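Local coordinates for putative permease protein, ABC transporter (Porphyromonas gingivalis, PDB 3IS6) that probably forms the MacB-like periplasmic core domain of an ABC transporter permease that is likely to act in transport across the membrane, at residues F8-H11 and D12-C15; G189-P192 and E193-D196; L200-Q203 and K204-D208; D233-L236 and V237-L240. All blocks are in the same frame, centred on the assembly; numbering follows the deposited sequence.

Interaction 1 (F8-H11 and D12-C15)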
ATOM      1  N   PHE A   8     -20.819   7.825  20.796  1.00 18.87           N
ATOM      2  CA  PHE A   8     -20.611   8.387  19.496  1.00 17.78           C
ATOM      3  C   PHE A   8     -21.907   9.091  19.055  1.00 18.04           C
ATOM      4  O   PHE A   8     -22.954   8.790  19.547  1.00 16.48           O
ATOM      5  CB  PHE A   8     -20.265   7.289  18.525  1.00 16.84           C
ATOM      6  CG  PHE A   8     -18.931   6.654  18.761  1.00 17.97           C
ATOM      7  CD1 PHE A   8     -17.821   7.406  19.044  1.00 15.90           C
ATOM      8  CD2 PHE A   8     -18.784   5.301  18.667  1.00 15.64           C
ATOM      9  CE1 PHE A   8     -16.613   6.822  19.236  1.00 15.10           C
ATOM     10  CE2 PHE A   8     -17.586   4.722  18.861  1.00 15.93           C
ATOM     11  CZ  PHE A   8     -16.502   5.478  19.150  1.00 17.00           C
ATOM     12  N   PRO A   9     -21.826  10.019  18.120  1.00 18.67           N
ATOM     13  CA  PRO A   9     -23.027  10.695  17.650  1.00 18.96           C
ATOM     14  C   PRO A   9     -23.996   9.734  16.981  1.00 19.14           C
ATOM     15  O   PRO A   9     -23.592   8.918  16.226  1.00 18.28           O
ATOM     16  CB  PRO A   9     -22.468  11.658  16.620  1.00 19.34           C
ATOM     17  CG  PRO A   9     -21.140  11.885  17.026  1.00 19.80           C
ATOM     18  CD  PRO A   9     -20.628  10.663  17.598  1.00 18.56           C
ATOM     19  N   HIS A  10     -25.271   9.822  17.301  1.00 19.02           N
ATOM     20  CA  HIS A  10     -26.262   9.029  16.639  1.00 19.40           C
ATOM     21  C   HIS A  10     -25.955   7.546  16.672  1.00 19.27           C
ATOM     22  O   HIS A  10     -26.193   6.855  15.729  1.00 19.01           O
ATOM     23  CB  HIS A  10     -26.418   9.508  15.233  1.00 19.59           C
ATOM     24  CG  HIS A  10     -26.459  10.989  15.125  1.00 21.86           C
ATOM     25  ND1 HIS A  10     -27.493  11.737  15.621  1.00 21.94           N
ATOM     26  CD2 HIS A  10     -25.582  11.863  14.599  1.00 21.99           C
ATOM     27  CE1 HIS A  10     -27.255  13.008  15.406  1.00 23.94           C
ATOM     28  NE2 HIS A  10     -26.100  13.113  14.790  1.00 23.65           N
ATOM     29  N   HIS A  11     -25.442   7.075  17.793  1.00 19.20           N
ATOM     30  CA  HIS A  11     -24.884   5.739  17.891  1.00 19.55           C
ATOM     31  C   HIS A  11     -25.881   4.649  17.682  1.00 19.84           C
ATOM     32  O   HIS A  11     -25.566   3.578  17.266  1.00 19.51           O
ATOM     33  CB  HIS A  11     -24.121   5.550  19.170  1.00 19.69           C
ATOM     34  CG  HIS A  11     -24.985   5.385  20.354  1.00 21.30           C
ATOM     35  ND1 HIS A  11     -25.546   6.447  21.010  1.00 22.43           N
ATOM     36  CD2 HIS A  11     -25.392   4.280  21.006  1.00 22.70           C
ATOM     37  CE1 HIS A  11     -26.264   6.002  22.017  1.00 23.29           C
ATOM     38  NE2 HIS A  11     -26.192   4.692  22.032  1.00 23.02           N
ATOM     39  N   ASP A  12     -27.119   4.981  17.965  1.00 20.00           N
ATOM     40  CA  ASP A  12     -28.234   4.106  17.761  1.00 20.74           C
ATOM     41  C   ASP A  12     -28.447   3.828  16.289  1.00 19.66           C
ATOM     42  O   ASP A  12     -29.064   2.883  15.949  1.00 19.67           O
ATOM     43  CB  ASP A  12     -29.466   4.712  18.403  1.00 21.40           C
ATOM     44  CG  ASP A  12     -29.556   6.209  18.176  1.00 25.42           C
ATOM     45  OD1 ASP A  12     -28.780   6.980  18.758  1.00 27.25           O
ATOM     46  OD2 ASP A  12     -30.409   6.613  17.379  1.00 29.48           O
ATOM     47  N   ARG A  13     -27.945   4.692  15.431  1.00 19.04           N
ATOM     48  CA  ARG A  13     -28.093   4.542  13.993  1.00 18.10           C
ATOM     49  C   ARG A  13     -26.855   4.080  13.214  1.00 18.01           C
ATOM     50  O   ARG A  13     -26.859   4.063  12.023  1.00 17.72           O
ATOM     51  CB  ARG A  13     -28.639   5.830  13.384  1.00 18.79           C
ATOM     52  CG  ARG A  13     -30.010   6.175  13.854  1.00 18.69           C
ATOM     53  CD  ARG A  13     -30.593   7.325  13.102  1.00 21.99           C
ATOM     54  NE  ARG A  13     -30.254   8.604  13.667  1.00 22.51           N
ATOM     55  CZ  ARG A  13     -29.712   9.578  12.973  1.00 24.31           C
ATOM     56  NH1 ARG A  13     -29.439   9.396  11.719  1.00 24.95           N
ATOM     57  NH2 ARG A  13     -29.429  10.718  13.534  1.00 23.85           N
ATOM     58  N   ILE A  14     -25.799   3.719  13.907  1.00 17.00           N
ATOM     59  CA  ILE A  14     -24.607   3.255  13.238  1.00 17.10           C
ATOM     60  C   ILE A  14     -24.585   1.753  13.097  1.00 17.08           C
ATOM     61  O   ILE A  14     -24.818   1.060  14.020  1.00 15.02           O
ATOM     62  CB  ILE A  14     -23.348   3.678  13.985  1.00 17.31           C
ATOM     63  CG1 ILE A  14     -23.332   5.176  14.185  1.00 18.16           C
ATOM     64  CG2 ILE A  14     -22.143   3.217  13.270  1.00 16.98           C
ATOM     65  CD1 ILE A  14     -22.258   5.634  15.040  1.00 19.85           C
ATOM     66  N   CYS A  15     -24.267   1.306  11.899  1.00 16.94           N
ATOM     67  CA  CYS A  15     -24.113  -0.074  11.541  1.00 17.31           C
ATOM     68  C   CYS A  15     -22.727  -0.317  10.944  1.00 16.96           C
ATOM     69  O   CYS A  15     -22.080   0.589  10.550  1.00 16.92           O
ATOM     70  CB  CYS A  15     -25.146  -0.470  10.504  1.00 17.13           C
ATOM     71  SG  CYS A  15     -26.839  -0.336  10.990  1.00 21.34           S
TER
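Ile14 turns back against the bend that precedes it, and this is the tight side of the contact. Its CD1 lies 3.7 Å from Pro9 O and 3.9 Å from His11 CA, and looser apolar packing joins the same methyl to Phe8 CB at 4.3 Å. The Phe8 ring itself belongs to the buried interior, edge-to-face with Phe91 and in a cation-pi contact with Arg228. Two backbone bonds close the chain on itself. Arg13 N donates to His10 O at 2.8 Å, with an N-H...O angle of 156° and the donor above the carbonyl plane; Ile14 N reaches His11 O in a weak, longer bond.

The surface side is more open. His10 and Arg13 run alongside each other and point the same way, their flat groups inclined by 52°. The guanidinium has His10 CB over one face, while Arg13 NH2 approaches the imidazole obliquely, 3.0 Å from His10 ND1. A bend in the arginine chain at chi3 (-88°) swings the head group to this place, where NH1 is held by a salt bridge to Glu55 and a hydrogen bond to Leu186 O. On the exposed side, His11 lays one ring face over Asp12 N, with its CG 3.2 Å from that nitrogen, and the Asp12 side chain crosses the ring nearly at right angles.

The arrangement is a type II beta turn, Phe8 to His11, with Pro9 and left-handed His10 at its two central positions. A short 3-10 turn follows and delivers the chain into strand 14-23 of the MacB-like core domain.

Interaction 2 (G189-P192 and E193-D196)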
ATOM      1  N   GLY A 189     -35.480   5.843  11.276  1.00 20.57           N
ATOM      2  CA  GLY A 189     -36.530   5.004  10.780  1.00 20.81           C
ATOM      3  C   GLY A 189     -36.192   3.975   9.735  1.00 20.90           C
ATOM      4  O   GLY A 189     -37.051   3.191   9.378  1.00 20.79           O
ATOM      5  N   VAL A 190     -34.954   3.944   9.265  1.00 20.35           N
ATOM      6  CA  VAL A 190     -34.561   2.944   8.300  1.00 20.46           C
ATOM      7  C   VAL A 190     -33.987   1.715   8.970  1.00 20.53           C
ATOM      8  O   VAL A 190     -33.035   1.787   9.698  1.00 20.54           O
ATOM      9  CB  VAL A 190     -33.518   3.477   7.363  1.00 20.61           C
ATOM     10  CG1 VAL A 190     -33.018   2.406   6.471  1.00 19.75           C
ATOM     11  CG2 VAL A 190     -34.034   4.637   6.592  1.00 20.73           C
ATOM     12  N   SER A 191     -34.580   0.577   8.732  1.00 20.66           N
ATOM     13  CA  SER A 191     -34.061  -0.629   9.292  1.00 20.91           C
ATOM     14  C   SER A 191     -32.985  -1.163   8.413  1.00 20.75           C
ATOM     15  O   SER A 191     -33.095  -1.117   7.231  1.00 20.95           O
ATOM     16  CB  SER A 191     -35.138  -1.654   9.450  1.00 21.39           C
ATOM     17  OG  SER A 191     -35.404  -2.210   8.209  1.00 23.19           O
ATOM     18  N   PRO A 192     -31.952  -1.711   9.015  1.00 20.22           N
ATOM     19  CA  PRO A 192     -30.830  -2.231   8.265  1.00 20.30           C
ATOM     20  C   PRO A 192     -31.259  -3.346   7.362  1.00 20.62           C
ATOM     21  O   PRO A 192     -30.797  -3.454   6.268  1.00 20.43           O
ATOM     22  CB  PRO A 192     -29.898  -2.731   9.351  1.00 20.06           C
ATOM     23  CG  PRO A 192     -30.466  -2.310  10.615  1.00 20.09           C
ATOM     24  CD  PRO A 192     -31.563  -1.402  10.385  1.00 20.01           C
ATOM     25  N   GLU A 193     -32.163  -4.173   7.829  1.00 20.85           N
ATOM     26  CA  GLU A 193     -32.605  -5.322   7.061  1.00 21.30           C
ATOM     27  C   GLU A 193     -33.348  -4.984   5.801  1.00 21.24           C
ATOM     28  O   GLU A 193     -33.392  -5.739   4.884  1.00 21.15           O
ATOM     29  CB  GLU A 193     -33.407  -6.268   7.913  1.00 22.08           C
ATOM     30  CG  GLU A 193     -32.673  -6.765   9.117  1.00 23.69           C
ATOM     31  CD  GLU A 193     -33.002  -6.003  10.347  1.00 26.09           C
ATOM     32  OE1 GLU A 193     -33.538  -4.896  10.258  1.00 25.31           O
ATOM     33  OE2 GLU A 193     -32.711  -6.524  11.413  1.00 27.53           O
ATOM     34  N   SER A 194     -33.935  -3.829   5.772  1.00 20.68           N
ATOM     35  CA  SER A 194     -34.660  -3.418   4.618  1.00 21.16           C
ATOM     36  C   SER A 194     -33.740  -3.198   3.439  1.00 21.16           C
ATOM     37  O   SER A 194     -34.176  -3.214   2.319  1.00 21.36           O
ATOM     38  CB  SER A 194     -35.484  -2.185   4.919  1.00 20.97           C
ATOM     39  OG  SER A 194     -34.693  -1.053   5.077  1.00 21.23           O
ATOM     40  N   LEU A 195     -32.462  -2.991   3.708  1.00 20.85           N
ATOM     41  CA  LEU A 195     -31.504  -2.626   2.687  1.00 20.77           C
ATOM     42  C   LEU A 195     -30.816  -3.800   2.061  1.00 20.81           C
ATOM     43  O   LEU A 195     -29.958  -3.632   1.260  1.00 20.03           O
ATOM     44  CB  LEU A 195     -30.472  -1.672   3.227  1.00 20.53           C
ATOM     45  CG  LEU A 195     -31.066  -0.376   3.706  1.00 20.80           C
ATOM     46  CD1 LEU A 195     -30.058   0.641   4.019  1.00 22.52           C
ATOM     47  CD2 LEU A 195     -32.004   0.153   2.683  1.00 23.74           C
ATOM     48  N   ASP A 196     -31.206  -5.001   2.404  1.00 21.17           N
ATOM     49  CA  ASP A 196     -30.517  -6.131   1.841  1.00 21.77           C
ATOM     50  C   ASP A 196     -30.620  -6.179   0.330  1.00 21.50           C
ATOM     51  O   ASP A 196     -29.659  -6.451  -0.332  1.00 21.68           O
ATOM     52  CB  ASP A 196     -31.067  -7.437   2.400  1.00 21.57           C
ATOM     53  CG  ASP A 196     -30.577  -7.743   3.797  1.00 23.78           C
ATOM     54  OD1 ASP A 196     -29.563  -7.197   4.218  1.00 24.88           O
ATOM     55  OD2 ASP A 196     -31.220  -8.548   4.475  1.00 26.36           O
TER
HETATM   56  O   HOH W   1     -28.670  -4.847   5.526  1.00 23.25           O
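With chi1 at 77° in Ser191 and 71° in Ser194, each hydroxyl folds back over its own backbone, and the two side chains meet across the turn. Ser194 OG donates to Ser191 O at 2.7 Å, in the carbonyl plane. Ser194 N reaches the same oxygen at 3.2 Å from well above that plane, so one carbonyl is gripped twice by a single residue. The amide is shared in turn, for it also points to Ser191 OG at 3.3 Å.

Pro192 O is held by two donors as well. Leu195 N donates to it at 3.1 Å, and a water 2.6 Å from Pro192 O also donates to Asp196 OD1, at 2.8 Å, bridging the turn to Asp196 near the start of helix 196-206. The Glu193 side chain lies alongside the Pro192 ring, pointing the same way on the exposed side, and its OE1 comes within 3.7 Å of Ser191 CB. Val190 CG1 meets Leu195 CD1 at 4.2 Å. Toward the sheet, Pro192 and buried Leu195 both pack on Leu186 and Leu223.

Such one-sided serine bonding, with Ser194 N and OG both donating back to Ser191, closes the 3-10 turn that leads into helix 196-206. The helix belongs to a split beta-alpha-beta connection: strands 181-186 and 218-225 both pair antiparallel with strand 14-23 between them and so run parallel to each other.

Interaction 3 (L200-Q203 and K204-D208)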
ATOM      1  N   LEU A 200     -27.581  -5.959  -2.575  1.00 18.17           N
ATOM      2  CA  LEU A 200     -27.361  -6.937  -3.608  1.00 19.35           C
ATOM      3  C   LEU A 200     -27.273  -6.320  -4.985  1.00 19.72           C
ATOM      4  O   LEU A 200     -26.501  -6.741  -5.791  1.00 19.33           O
ATOM      5  CB  LEU A 200     -28.507  -7.902  -3.623  1.00 19.54           C
ATOM      6  CG  LEU A 200     -28.234  -9.371  -3.732  1.00 21.65           C
ATOM      7  CD1 LEU A 200     -29.400 -10.019  -4.363  1.00 22.03           C
ATOM      8  CD2 LEU A 200     -26.987  -9.727  -4.423  1.00 21.49           C
ATOM      9  N   GLU A 201     -28.119  -5.347  -5.242  1.00 19.92           N
ATOM     10  CA  GLU A 201     -28.121  -4.689  -6.514  1.00 20.92           C
ATOM     11  C   GLU A 201     -26.794  -4.004  -6.698  1.00 20.94           C
ATOM     12  O   GLU A 201     -26.147  -4.168  -7.681  1.00 21.40           O
ATOM     13  CB  GLU A 201     -29.218  -3.645  -6.542  1.00 20.90           C
ATOM     14  CG  GLU A 201     -30.590  -4.165  -6.744  1.00 24.03           C
ATOM     15  CD  GLU A 201     -31.620  -3.048  -6.709  1.00 27.92           C
ATOM     16  OE1 GLU A 201     -31.437  -2.030  -7.410  1.00 29.78           O
ATOM     17  OE2 GLU A 201     -32.590  -3.155  -5.941  1.00 29.65           O
HETATM   18  N   MSE A 202     -26.360  -3.303  -5.682  1.00 20.83           N
HETATM   19  CA  MSE A 202     -25.082  -2.660  -5.707  1.00 21.21           C
HETATM   20  C   MSE A 202     -23.949  -3.657  -5.911  1.00 21.11           C
HETATM   21  O   MSE A 202     -23.075  -3.423  -6.687  1.00 20.56           O
HETATM   22  CB  MSE A 202     -24.900  -1.935  -4.386  1.00 21.10           C
HETATM   23  CG  MSE A 202     -23.588  -1.232  -4.188  1.00 21.68           C
HETATM   24 SE   MSE A 202     -23.240  -0.750  -2.396  1.00 26.51          SE
HETATM   25  CE  MSE A 202     -22.836  -2.437  -1.713  1.00 17.57           C
ATOM     26  N   GLN A 203     -23.990  -4.793  -5.245  1.00 21.39           N
ATOM     27  CA  GLN A 203     -22.937  -5.778  -5.355  1.00 21.47           C
ATOM     28  C   GLN A 203     -22.795  -6.296  -6.766  1.00 21.79           C
ATOM     29  O   GLN A 203     -21.726  -6.466  -7.254  1.00 21.67           O
ATOM     30  CB  GLN A 203     -23.229  -6.935  -4.425  1.00 21.46           C
ATOM     31  CG  GLN A 203     -22.176  -7.996  -4.375  1.00 21.71           C
ATOM     32  CD  GLN A 203     -22.579  -9.235  -3.570  1.00 21.85           C
ATOM     33  OE1 GLN A 203     -21.804 -10.140  -3.366  1.00 21.39           O
ATOM     34  NE2 GLN A 203     -23.793  -9.247  -3.114  1.00 19.29           N
ATOM     35  N   LYS A 204     -23.916  -6.550  -7.398  1.00 22.07           N
ATOM     36  CA  LYS A 204     -23.969  -7.026  -8.764  1.00 22.40           C
ATOM     37  C   LYS A 204     -23.395  -6.028  -9.774  1.00 22.57           C
ATOM     38  O   LYS A 204     -22.776  -6.405 -10.724  1.00 22.62           O
ATOM     39  CB  LYS A 204     -25.393  -7.407  -9.118  1.00 22.35           C
ATOM     40  CG  LYS A 204     -25.867  -8.660  -8.429  1.00 23.07           C
ATOM     41  CD  LYS A 204     -27.337  -8.886  -8.594  1.00 24.18           C
ATOM     42  CE  LYS A 204     -27.747 -10.283  -8.173  1.00 24.29           C
ATOM     43  NZ  LYS A 204     -29.170 -10.526  -8.522  1.00 24.87           N
ATOM     44  N   ARG A 205     -23.627  -4.758  -9.536  1.00 22.61           N
ATOM     45  CA  ARG A 205     -23.089  -3.700 -10.356  1.00 22.56           C
ATOM     46  C   ARG A 205     -21.585  -3.636 -10.329  1.00 22.72           C
ATOM     47  O   ARG A 205     -20.983  -3.310 -11.316  1.00 21.73           O
ATOM     48  CB  ARG A 205     -23.585  -2.361  -9.875  1.00 22.33           C
ATOM     49  CG  ARG A 205     -24.805  -1.828 -10.501  1.00 22.54           C
ATOM     50  CD  ARG A 205     -25.163  -0.535  -9.831  1.00 23.85           C
ATOM     51  NE  ARG A 205     -26.438  -0.643  -9.171  1.00 26.42           N
ATOM     52  CZ  ARG A 205     -26.705  -0.297  -7.933  1.00 24.45           C
ATOM     53  NH1 ARG A 205     -25.809   0.218  -7.138  1.00 23.93           N
ATOM     54  NH2 ARG A 205     -27.906  -0.482  -7.492  1.00 25.63           N
ATOM     55  N   HIS A 206     -20.979  -3.874  -9.185  1.00 22.49           N
ATOM     56  CA  HIS A 206     -19.573  -3.621  -9.054  1.00 23.33           C
ATOM     57  C   HIS A 206     -18.661  -4.794  -9.002  1.00 23.83           C
ATOM     58  O   HIS A 206     -17.492  -4.641  -9.151  1.00 23.85           O
ATOM     59  CB  HIS A 206     -19.321  -2.860  -7.790  1.00 23.61           C
ATOM     60  CG  HIS A 206     -19.819  -1.466  -7.805  1.00 24.23           C
ATOM     61  ND1 HIS A 206     -21.071  -1.128  -7.374  1.00 25.22           N
ATOM     62  CD2 HIS A 206     -19.222  -0.319  -8.155  1.00 25.41           C
ATOM     63  CE1 HIS A 206     -21.233   0.170  -7.466  1.00 23.94           C
ATOM     64  NE2 HIS A 206     -20.123   0.683  -7.941  1.00 27.64           N
ATOM     65  N   GLN A 207     -19.179  -5.965  -8.742  1.00 24.43           N
ATOM     66  CA  GLN A 207     -18.344  -7.090  -8.428  1.00 25.46           C
ATOM     67  C   GLN A 207     -18.398  -8.149  -9.493  1.00 25.89           C
ATOM     68  O   GLN A 207     -19.444  -8.589  -9.869  1.00 26.69           O
ATOM     69  CB  GLN A 207     -18.815  -7.692  -7.105  1.00 25.88           C
ATOM     70  CG  GLN A 207     -17.836  -8.592  -6.454  1.00 25.67           C
ATOM     71  CD  GLN A 207     -18.330  -9.131  -5.161  1.00 28.96           C
ATOM     72  OE1 GLN A 207     -19.290  -9.863  -5.109  1.00 28.78           O
ATOM     73  NE2 GLN A 207     -17.664  -8.768  -4.096  1.00 29.49           N
ATOM     74  N   ASP A 208     -17.257  -8.584  -9.973  1.00 25.84           N
ATOM     75  CA  ASP A 208     -17.289  -9.628 -10.964  1.00 25.88           C
ATOM     76  C   ASP A 208     -17.612 -10.889 -10.219  1.00 25.76           C
ATOM     77  O   ASP A 208     -16.914 -11.233  -9.307  1.00 25.84           O
ATOM     78  CB  ASP A 208     -15.933  -9.760 -11.650  1.00 25.72           C
TER
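The Arg205 guanidinium lies with one face over the backbone of the preceding turn: Met202 CA, 3.3 Å from Arg205 NH1, and Glu201 C both sit beneath that face toward its rim. At its edge, in plane, comes Glu201 OE1, which forms a long salt bridge of 3.9 Å to Arg205 NH2; the carboxylate stands almost perpendicular to the guanidinium. The stronger charged partner is Glu50 of helix 43-50, which pairs with Arg205 NH1.

The setting is the last turns of alpha-helix 196-206, and the contacts join residues three or four apart. Arg205 N donates to Glu201 O at 3.2 Å, and Lys204 N to Leu200 O at 3.0 Å. The Lys204 chain, extended beyond CG, passes over Leu200 O and carries CE to within 3.9 Å of Leu200 CD2 on the outer side. On the inner side, the selenomethionine Met202 has CG anti to its own N (chi1 178°), and its chain reaches Ala46 and Ile47 of helix 43-50 and Trp174. Gln203 packs instead on strand 218-225.

After His206 the chain leaves the helix. Gln207 N still donates to Gln203 O at 3.0 Å, while Gln207 NE2 is bonded to Trp174 O. The His206 ring stacks on Trp174 and presents an edge to the helix. Met202 O lies close to the ring plane and accepts twice from this one residue: from the His206 backbone N at 3.3 Å and, along a straighter path of 167°, from His206 ND1 at 3.1 Å.

Interaction 4 (D233-L236 and V237-L240)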
ATOM      1  N   ASP A 233      -8.282  -6.063  28.404  1.00 12.27           N
ATOM      2  CA  ASP A 233      -8.112  -7.342  29.052  1.00 13.79           C
ATOM      3  C   ASP A 233      -8.021  -7.090  30.547  1.00 13.49           C
ATOM      4  O   ASP A 233      -7.183  -6.383  31.003  1.00 13.64           O
ATOM      5  CB  ASP A 233      -6.817  -7.935  28.531  1.00 13.82           C
ATOM      6  CG  ASP A 233      -6.506  -9.292  29.080  1.00 16.74           C
ATOM      7  OD1 ASP A 233      -7.315  -9.915  29.722  1.00 17.88           O
ATOM      8  OD2 ASP A 233      -5.409  -9.739  28.833  1.00 20.93           O
ATOM      9  N   PRO A 234      -8.934  -7.667  31.298  1.00 13.92           N
ATOM     10  CA  PRO A 234      -9.054  -7.329  32.703  1.00 13.96           C
ATOM     11  C   PRO A 234      -8.186  -8.125  33.633  1.00 13.68           C
ATOM     12  O   PRO A 234      -8.702  -8.790  34.445  1.00 14.14           O
ATOM     13  CB  PRO A 234     -10.520  -7.608  32.982  1.00 13.45           C
ATOM     14  CG  PRO A 234     -10.853  -8.608  32.109  1.00 13.89           C
ATOM     15  CD  PRO A 234     -10.125  -8.373  30.844  1.00 14.22           C
ATOM     16  N   THR A 235      -6.892  -8.026  33.491  1.00 13.74           N
ATOM     17  CA  THR A 235      -5.951  -8.574  34.437  1.00 14.00           C
ATOM     18  C   THR A 235      -5.832  -7.705  35.665  1.00 13.55           C
ATOM     19  O   THR A 235      -6.122  -6.555  35.624  1.00 13.56           O
ATOM     20  CB  THR A 235      -4.570  -8.681  33.848  1.00 14.41           C
ATOM     21  OG1 THR A 235      -4.134  -7.394  33.465  1.00 13.22           O
ATOM     22  CG2 THR A 235      -4.564  -9.579  32.668  1.00 15.25           C
ATOM     23  N   LEU A 236      -5.361  -8.264  36.752  1.00 13.40           N
ATOM     24  CA  LEU A 236      -5.198  -7.487  37.955  1.00 13.54           C
ATOM     25  C   LEU A 236      -4.229  -6.365  37.680  1.00 13.81           C
ATOM     26  O   LEU A 236      -4.444  -5.262  38.089  1.00 13.39           O
ATOM     27  CB  LEU A 236      -4.639  -8.334  39.081  1.00 14.24           C
ATOM     28  CG  LEU A 236      -5.483  -8.580  40.302  1.00 13.96           C
ATOM     29  CD1 LEU A 236      -6.875  -8.761  39.943  1.00 12.01           C
ATOM     30  CD2 LEU A 236      -4.965  -9.786  41.010  1.00 13.39           C
ATOM     31  N   VAL A 237      -3.181  -6.667  36.947  1.00 14.25           N
ATOM     32  CA  VAL A 237      -2.213  -5.667  36.607  1.00 15.32           C
ATOM     33  C   VAL A 237      -2.849  -4.558  35.799  1.00 15.81           C
ATOM     34  O   VAL A 237      -2.662  -3.432  36.102  1.00 16.55           O
ATOM     35  CB  VAL A 237      -1.132  -6.271  35.793  1.00 14.87           C
ATOM     36  CG1 VAL A 237      -0.376  -5.244  35.072  1.00 15.10           C
ATOM     37  CG2 VAL A 237      -0.256  -7.082  36.639  1.00 16.07           C
ATOM     38  N   ASN A 238      -3.631  -4.868  34.793  1.00 16.47           N
ATOM     39  CA  ASN A 238      -4.257  -3.816  34.062  1.00 17.34           C
ATOM     40  C   ASN A 238      -5.212  -3.013  34.921  1.00 17.83           C
ATOM     41  O   ASN A 238      -5.194  -1.813  34.906  1.00 17.90           O
ATOM     42  CB  ASN A 238      -5.019  -4.371  32.865  1.00 18.07           C
ATOM     43  CG  ASN A 238      -4.141  -4.646  31.686  1.00 19.23           C
ATOM     44  OD1 ASN A 238      -3.060  -4.145  31.597  1.00 21.79           O
ATOM     45  ND2 ASN A 238      -4.621  -5.433  30.773  1.00 19.98           N
HETATM   46  N   MSE A 239      -6.046  -3.692  35.676  1.00 17.85           N
HETATM   47  CA  MSE A 239      -7.068  -3.049  36.467  1.00 18.53           C
HETATM   48  C   MSE A 239      -6.527  -2.142  37.559  1.00 17.54           C
HETATM   49  O   MSE A 239      -7.063  -1.109  37.809  1.00 16.67           O
HETATM   50  CB  MSE A 239      -8.087  -4.051  36.999  1.00 19.08           C
HETATM   51  CG  MSE A 239      -8.995  -4.595  35.954  1.00 22.25           C
HETATM   52 SE   MSE A 239     -10.398  -5.652  36.609  1.00 36.33          SE
HETATM   53  CE  MSE A 239      -9.420  -6.954  37.523  1.00 29.37           C
ATOM     54  N   LEU A 240      -5.443  -2.552  38.174  1.00 17.42           N
ATOM     55  CA  LEU A 240      -4.842  -1.832  39.283  1.00 17.71           C
ATOM     56  C   LEU A 240      -4.381  -0.454  38.872  1.00 18.18           C
ATOM     57  O   LEU A 240      -4.423   0.460  39.628  1.00 17.69           O
ATOM     58  CB  LEU A 240      -3.667  -2.602  39.864  1.00 17.05           C
ATOM     59  CG  LEU A 240      -3.014  -2.072  41.127  1.00 17.27           C
ATOM     60  CD1 LEU A 240      -3.998  -1.599  42.103  1.00 15.37           C
ATOM     61  CD2 LEU A 240      -2.132  -3.094  41.724  1.00 16.04           C
TER
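Asp233 O receives the shortest polar bond here: Asn238 ND2 donates to it at 2.7 Å along an almost straight line (174°), with the oxygen in the plane of the Asn238 amide. Thr235 N also points weakly to the same carbonyl, round an inverse gamma turn centred on Pro234. Thr235 is also the N-cap residue. A chi1 of 60° turns its OG1 in over the helix start, where Thr235 OG1 accepts from Asn238 N at 2.9 Å and lies only 3.2 Å from Asn238 CB. Asn238 is thus held through both its backbone and its side-chain nitrogen, while its OD1 makes a weak bond to Arg241 farther along the helix.

Regular helical bonding starts at once, Met239 N donating to Thr235 O at 2.9 Å and Leu240 N to Leu236 O at the same length. Met239, a selenomethionine, bends at chi3 and places CE 3.9 Å from Leu236 CD1, with SE 4.1 Å from Pro234 CB, in a loose apolar patch on the surface.

The centre of the contact lies about 27 Å from the centre of the chain. It opens the short last helix of this chain, 236-241, which follows the loop leaving strand 218-225.

How the interactions relate
From the N terminus, interaction 1 closes the turn that leads into strand 14-23. Interaction 2 comes much later, after strand 181-186, yet the two touch where Cys15 SG meets Pro192 CG at 4.1 Å, because strands 14-23 and 181-186 pair antiparallel. Interaction 3 follows three residues later: interaction 2 leads into helix 196-206 and interaction 3 spans its end, their centres about 18 Å apart. Interaction 4 opens the last helix beyond strand 218-225, on the opposite side of the chain's centre from interaction 3, about 46 Å between centres. All four are local and run in series; none nests or crosses another.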